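Local structure of glycosyl transferase (Staphylococcus aureus, 5TZJ) at residues 30-42 with 56-70. The protein is a glycosyltransferase with a family 2 GT-A (Rossmann-like) fold and a linker domain of the TarS type, and binds uridine-diphosphate-N-acetylglucosamine. Residues are numbered along the deposited sequence; the frame is centred on the assembly and turned at random.
Sequences KTEFEVVVVDDCS and KLNLKVSQLETNSGG. With UD1 (uridine-diphosphate-N-acetylglucosamine), chain C.
Lys-30 opens the contact by laying its CG against the carbonyl O of Lys-56, just ahead of parallel strands 33-39 and 59-63, the two strands of a beta-alpha-beta unit of the GT-A (Rossmann-like) fold connected through helix 46-51. A water bridges Lys-30 O and Asn-58 N. The Phe-33 ring meets CD2 of Leu-57 through CZ (3.9 Å). Glu-34, with CG lodged between its backbone N and carbonyl carbon (chi1 72°), reaches across the extended Lys-60 chain; OE1 takes NZ of Lys-60 on its syn side at 2.7 Å, and Glu-83 adds a second salt bridge to that ammonium. Backbone bonds then run in the parallel pattern: Val-35, Val-37 and Asp-39 each donate through N and accept through O. Val-37 lies beside Val-61, which packs on Leu-47 and Val-50 of helix 46-51, whereas Val-36 and Val-38 pack on Ala-78 of helix 72-81, with Val-38 CG1 also touching Leu-64 CD2. The carboxylate of Asp-39 lies beside Gln-63: OD2 receives Gln-63 NE2 (2.9 Å) on one face and Ser-42 N (2.7 Å), in an Asx motif, on the other. Beyond the strand ends the two loops meet the N3-O4 edge of the uracil. Asp-40 OD1 accepts Ser-68 N at 2.6 Å, which steadies the carboxylate while OD2 takes N3 of the ligand. The amide of Asn-67 lies near this carboxylate, their planes 27° apart, and its ND2 binds both Asp-40 O, on a lone pair in the carbonyl plane (3.0 Å), and O4 of the uracil (3.0 Å). Cys-41 sets CB against Leu-64 O, 3.3 Å away.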
# COMPACT_ATOMS: atom_id res chain seq x y z
N LYS A 30 20.31 -7.85 20.23
CA LYS A 30 20.66 -8.29 18.88
C LYS A 30 20.44 -9.79 18.70
O LYS A 30 20.23 -10.25 17.57
CB LYS A 30 22.12 -7.96 18.55
CG LYS A 30 22.34 -6.57 17.95
CD LYS A 30 21.79 -5.49 18.89
CE LYS A 30 22.22 -4.11 18.47
NZ LYS A 30 23.70 -4.06 18.35
N THR A 31 20.50 -10.54 19.80
CA THR A 31 20.12 -11.94 19.84
C THR A 31 18.65 -12.18 19.57
O THR A 31 18.26 -13.32 19.30
CB THR A 31 20.46 -12.50 21.23
OG1 THR A 31 19.86 -13.79 21.39
CG2 THR A 31 19.89 -11.58 22.28
N GLU A 32 17.81 -11.16 19.70
CA GLU A 32 16.37 -11.34 19.57
C GLU A 32 15.82 -10.88 18.23
O GLU A 32 14.59 -10.92 18.03
CB GLU A 32 15.64 -10.63 20.72
CG GLU A 32 15.66 -11.44 22.01
CD GLU A 32 15.05 -12.83 21.79
OE1 GLU A 32 15.77 -13.82 21.98
OE2 GLU A 32 13.86 -12.91 21.38
N PHE A 33 16.66 -10.42 17.33
CA PHE A 33 16.17 -10.13 15.99
C PHE A 33 17.25 -10.50 14.99
O PHE A 33 18.40 -10.79 15.35
CB PHE A 33 15.69 -8.66 15.82
CG PHE A 33 16.78 -7.61 15.84
CD1 PHE A 33 17.28 -7.13 17.03
CD2 PHE A 33 17.28 -7.08 14.66
CE1 PHE A 33 18.26 -6.15 17.04
CE2 PHE A 33 18.26 -6.09 14.68
CZ PHE A 33 18.74 -5.62 15.87
N GLU A 34 16.83 -10.58 13.73
CA GLU A 34 17.71 -10.88 12.63
C GLU A 34 17.39 -9.88 11.53
O GLU A 34 16.28 -9.33 11.49
CB GLU A 34 17.50 -12.31 12.12
CG GLU A 34 16.18 -12.54 11.36
CD GLU A 34 16.04 -13.98 10.90
OE1 GLU A 34 17.01 -14.75 11.05
OE2 GLU A 34 14.96 -14.36 10.40
N VAL A 35 18.37 -9.63 10.66
CA VAL A 35 18.21 -8.72 9.55
C VAL A 35 18.38 -9.55 8.30
O VAL A 35 19.46 -10.13 8.10
CB VAL A 35 19.22 -7.56 9.59
CG1 VAL A 35 18.99 -6.58 8.39
CG2 VAL A 35 19.17 -6.86 10.91
N VAL A 36 17.34 -9.63 7.48
CA VAL A 36 17.34 -10.49 6.30
C VAL A 36 17.42 -9.58 5.10
O VAL A 36 16.44 -8.90 4.74
CB VAL A 36 16.11 -11.40 6.23
CG1 VAL A 36 16.26 -12.41 5.06
CG2 VAL A 36 15.87 -12.08 7.58
N VAL A 37 18.59 -9.57 4.48
CA VAL A 37 18.89 -8.71 3.36
C VAL A 37 18.88 -9.59 2.12
O VAL A 37 19.68 -10.55 2.04
CB VAL A 37 20.25 -8.01 3.53
CG1 VAL A 37 20.60 -7.19 2.25
CG2 VAL A 37 20.24 -7.12 4.78
N VAL A 38 18.00 -9.27 1.17
CA VAL A 38 18.02 -9.91 -0.13
C VAL A 38 18.32 -8.85 -1.18
O VAL A 38 17.56 -7.90 -1.38
CB VAL A 38 16.71 -10.64 -0.44
CG1 VAL A 38 16.82 -11.34 -1.84
CG2 VAL A 38 16.45 -11.63 0.64
N ASP A 39 19.43 -9.04 -1.89
CA ASP A 39 19.91 -8.05 -2.83
C ASP A 39 19.41 -8.42 -4.23
O ASP A 39 19.66 -9.53 -4.72
CB ASP A 39 21.45 -7.96 -2.81
CG ASP A 39 21.96 -6.93 -3.80
OD1 ASP A 39 21.86 -5.71 -3.49
OD2 ASP A 39 22.43 -7.35 -4.88
N ASP A 40 18.73 -7.48 -4.87
CA ASP A 40 18.13 -7.73 -6.18
C ASP A 40 19.14 -7.50 -7.30
O ASP A 40 18.92 -6.70 -8.23
CB ASP A 40 16.89 -6.85 -6.36
CG ASP A 40 15.87 -7.47 -7.30
OD1 ASP A 40 16.22 -8.50 -7.94
OD2 ASP A 40 14.75 -6.89 -7.43
N CYS A 41 20.26 -8.21 -7.19
CA CYS A 41 21.32 -8.22 -8.21
C CYS A 41 21.92 -6.82 -8.41
O CYS A 41 21.97 -6.30 -9.53
CB CYS A 41 20.82 -8.80 -9.53
SG CYS A 41 22.22 -9.41 -10.56
N SER A 42 22.37 -6.22 -7.31
CA SER A 42 23.07 -4.94 -7.39
C SER A 42 24.38 -5.08 -8.15
O SER A 42 25.03 -6.14 -8.12
CB SER A 42 23.36 -4.40 -5.98
OG SER A 42 22.13 -4.08 -5.34
N LYS A 56 28.05 -7.49 13.81
CA LYS A 56 27.33 -6.50 14.59
C LYS A 56 25.85 -6.84 14.69
O LYS A 56 25.22 -6.62 15.73
CB LYS A 56 27.53 -5.12 13.96
CG LYS A 56 27.28 -3.96 14.87
CD LYS A 56 27.38 -2.66 14.09
CE LYS A 56 27.99 -1.55 14.92
NZ LYS A 56 29.43 -1.41 14.59
N LEU A 57 25.28 -7.38 13.61
CA LEU A 57 23.89 -7.78 13.54
C LEU A 57 23.80 -9.29 13.35
O LEU A 57 24.73 -9.92 12.86
CB LEU A 57 23.19 -7.07 12.39
CG LEU A 57 23.05 -5.57 12.72
CD1 LEU A 57 22.71 -4.75 11.47
CD2 LEU A 57 22.01 -5.33 13.85
N ASN A 58 22.68 -9.86 13.75
CA ASN A 58 22.31 -11.20 13.33
C ASN A 58 21.90 -11.11 11.86
O ASN A 58 20.79 -10.70 11.54
CB ASN A 58 21.16 -11.70 14.19
CG ASN A 58 20.99 -13.18 14.12
OD1 ASN A 58 21.73 -13.86 13.41
ND2 ASN A 58 20.05 -13.72 14.90
N LEU A 59 22.78 -11.49 10.95
CA LEU A 59 22.64 -11.06 9.57
C LEU A 59 22.42 -12.26 8.66
O LEU A 59 23.10 -13.28 8.79
CB LEU A 59 23.89 -10.27 9.19
CG LEU A 59 23.86 -9.21 8.11
CD1 LEU A 59 25.21 -8.50 7.94
CD2 LEU A 59 23.49 -9.89 6.90
N LYS A 60 21.46 -12.15 7.75
CA LYS A 60 21.30 -13.11 6.66
C LYS A 60 21.35 -12.34 5.35
O LYS A 60 20.53 -11.44 5.13
CB LYS A 60 19.97 -13.88 6.78
CG LYS A 60 19.90 -14.91 7.87
CD LYS A 60 18.50 -15.52 7.89
CE LYS A 60 18.38 -16.60 8.96
NZ LYS A 60 16.95 -16.82 9.38
N VAL A 61 22.29 -12.69 4.47
CA VAL A 61 22.46 -12.04 3.17
C VAL A 61 22.33 -13.08 2.07
O VAL A 61 22.96 -14.14 2.11
CB VAL A 61 23.84 -11.35 3.03
CG1 VAL A 61 24.01 -10.69 1.66
CG2 VAL A 61 24.02 -10.33 4.06
N SER A 62 21.56 -12.74 1.03
CA SER A 62 21.67 -13.50 -0.20
C SER A 62 21.41 -12.53 -1.34
O SER A 62 21.02 -11.37 -1.12
CB SER A 62 20.70 -14.67 -0.21
OG SER A 62 19.37 -14.19 -0.17
N GLN A 63 21.65 -13.00 -2.56
CA GLN A 63 21.53 -12.14 -3.72
C GLN A 63 20.92 -12.92 -4.87
O GLN A 63 21.36 -14.04 -5.16
CB GLN A 63 22.91 -11.58 -4.13
CG GLN A 63 22.92 -10.77 -5.43
CD GLN A 63 24.33 -10.32 -5.79
OE1 GLN A 63 25.19 -11.15 -6.13
NE2 GLN A 63 24.59 -9.02 -5.70
N LEU A 64 19.92 -12.32 -5.52
CA LEU A 64 19.31 -12.93 -6.69
C LEU A 64 20.24 -12.78 -7.89
O LEU A 64 20.93 -11.78 -8.05
CB LEU A 64 17.97 -12.28 -7.01
CG LEU A 64 16.99 -12.16 -5.84
CD1 LEU A 64 15.62 -11.61 -6.33
CD2 LEU A 64 16.83 -13.52 -5.14
N GLU A 65 20.22 -13.79 -8.74
CA GLU A 65 21.12 -13.83 -9.88
C GLU A 65 20.75 -12.84 -10.98
O GLU A 65 21.55 -12.63 -11.89
CB GLU A 65 21.15 -15.24 -10.45
CG GLU A 65 19.84 -15.64 -11.06
CD GLU A 65 19.99 -16.92 -11.86
OE1 GLU A 65 19.02 -17.30 -12.57
OE2 GLU A 65 21.09 -17.52 -11.78
N THR A 66 19.55 -12.25 -10.94
CA THR A 66 19.23 -11.22 -11.92
C THR A 66 18.19 -10.30 -11.30
O THR A 66 17.44 -10.71 -10.40
CB THR A 66 18.75 -11.86 -13.22
OG1 THR A 66 18.94 -10.94 -14.32
CG2 THR A 66 17.30 -12.29 -13.13
N ASN A 67 18.14 -9.04 -11.75
CA ASN A 67 17.25 -8.08 -11.09
C ASN A 67 15.79 -8.46 -11.32
O ASN A 67 15.35 -8.64 -12.46
CB ASN A 67 17.52 -6.66 -11.57
CG ASN A 67 16.51 -5.68 -10.97
OD1 ASN A 67 15.49 -5.36 -11.60
ND2 ASN A 67 16.72 -5.29 -9.71
N SER A 68 15.01 -8.56 -10.25
CA SER A 68 13.67 -9.11 -10.40
C SER A 68 12.62 -8.13 -10.91
O SER A 68 11.48 -8.55 -11.10
CB SER A 68 13.16 -9.64 -9.08
OG SER A 68 12.59 -8.56 -8.33
N GLY A 69 12.93 -6.86 -11.10
CA GLY A 69 11.91 -5.95 -11.56
C GLY A 69 11.08 -5.28 -10.48
O GLY A 69 10.05 -4.67 -10.81
N GLY A 70 11.48 -5.39 -9.21
CA GLY A 70 10.78 -4.75 -8.12
C GLY A 70 11.11 -5.35 -6.76
O GLY A 70 11.79 -6.38 -6.68
C1' UD1 C . 7.47 2.99 -1.85
C2' UD1 C . 7.08 2.09 -0.69
C3' UD1 C . 7.80 0.80 -0.89
C4' UD1 C . 7.15 0.12 -2.04
C5' UD1 C . 7.51 0.91 -3.30
C6' UD1 C . 6.86 0.31 -4.51
C7' UD1 C . 6.42 3.53 1.26
C8' UD1 C . 5.07 3.75 0.59
N2' UD1 C . 7.42 2.72 0.61
O1' UD1 C . 8.82 3.24 -1.71
O3' UD1 C . 7.83 -0.02 0.32
O4' UD1 C . 7.58 -1.22 -2.13
O5' UD1 C . 7.09 2.33 -3.16
O6' UD1 C . 5.52 -0.01 -4.22
O7' UD1 C . 6.67 4.04 2.29
N1 UD1 C . 14.13 -2.64 -4.70
C2 UD1 C . 14.46 -4.05 -5.07
N3 UD1 C . 14.54 -4.45 -6.51
C4 UD1 C . 14.27 -3.45 -7.54
C5 UD1 C . 13.91 -2.04 -7.16
C6 UD1 C . 13.84 -1.66 -5.73
O2 UD1 C . 14.67 -4.83 -4.23
O4 UD1 C . 14.33 -3.77 -8.68
C1B UD1 C . 14.01 -2.31 -3.30
C2B UD1 C . 14.73 -0.92 -2.87
O2' UD1 C . 16.18 -1.17 -2.65
C3B UD1 C . 14.07 -0.53 -1.78
C4B UD1 C . 12.63 -1.07 -1.95
O4B UD1 C . 12.71 -2.14 -3.05
O3B UD1 C . 14.60 -1.20 -0.54
C5B UD1 C . 11.68 -0.10 -2.38
O5B UD1 C . 12.08 0.45 -3.61
PA UD1 C . 12.13 2.10 -3.69
O1A UD1 C . 12.85 2.54 -4.93
O2A UD1 C . 12.78 2.66 -2.43
O3A UD1 C . 10.52 2.53 -3.71
PB UD1 C . 9.78 3.79 -2.93
O1B UD1 C . 10.75 4.79 -2.33
O2B UD1 C . 9.05 4.45 -4.09
O HOH W 1 20.56 -8.56 15.16
O HOH W 2 19.09 -13.54 2.75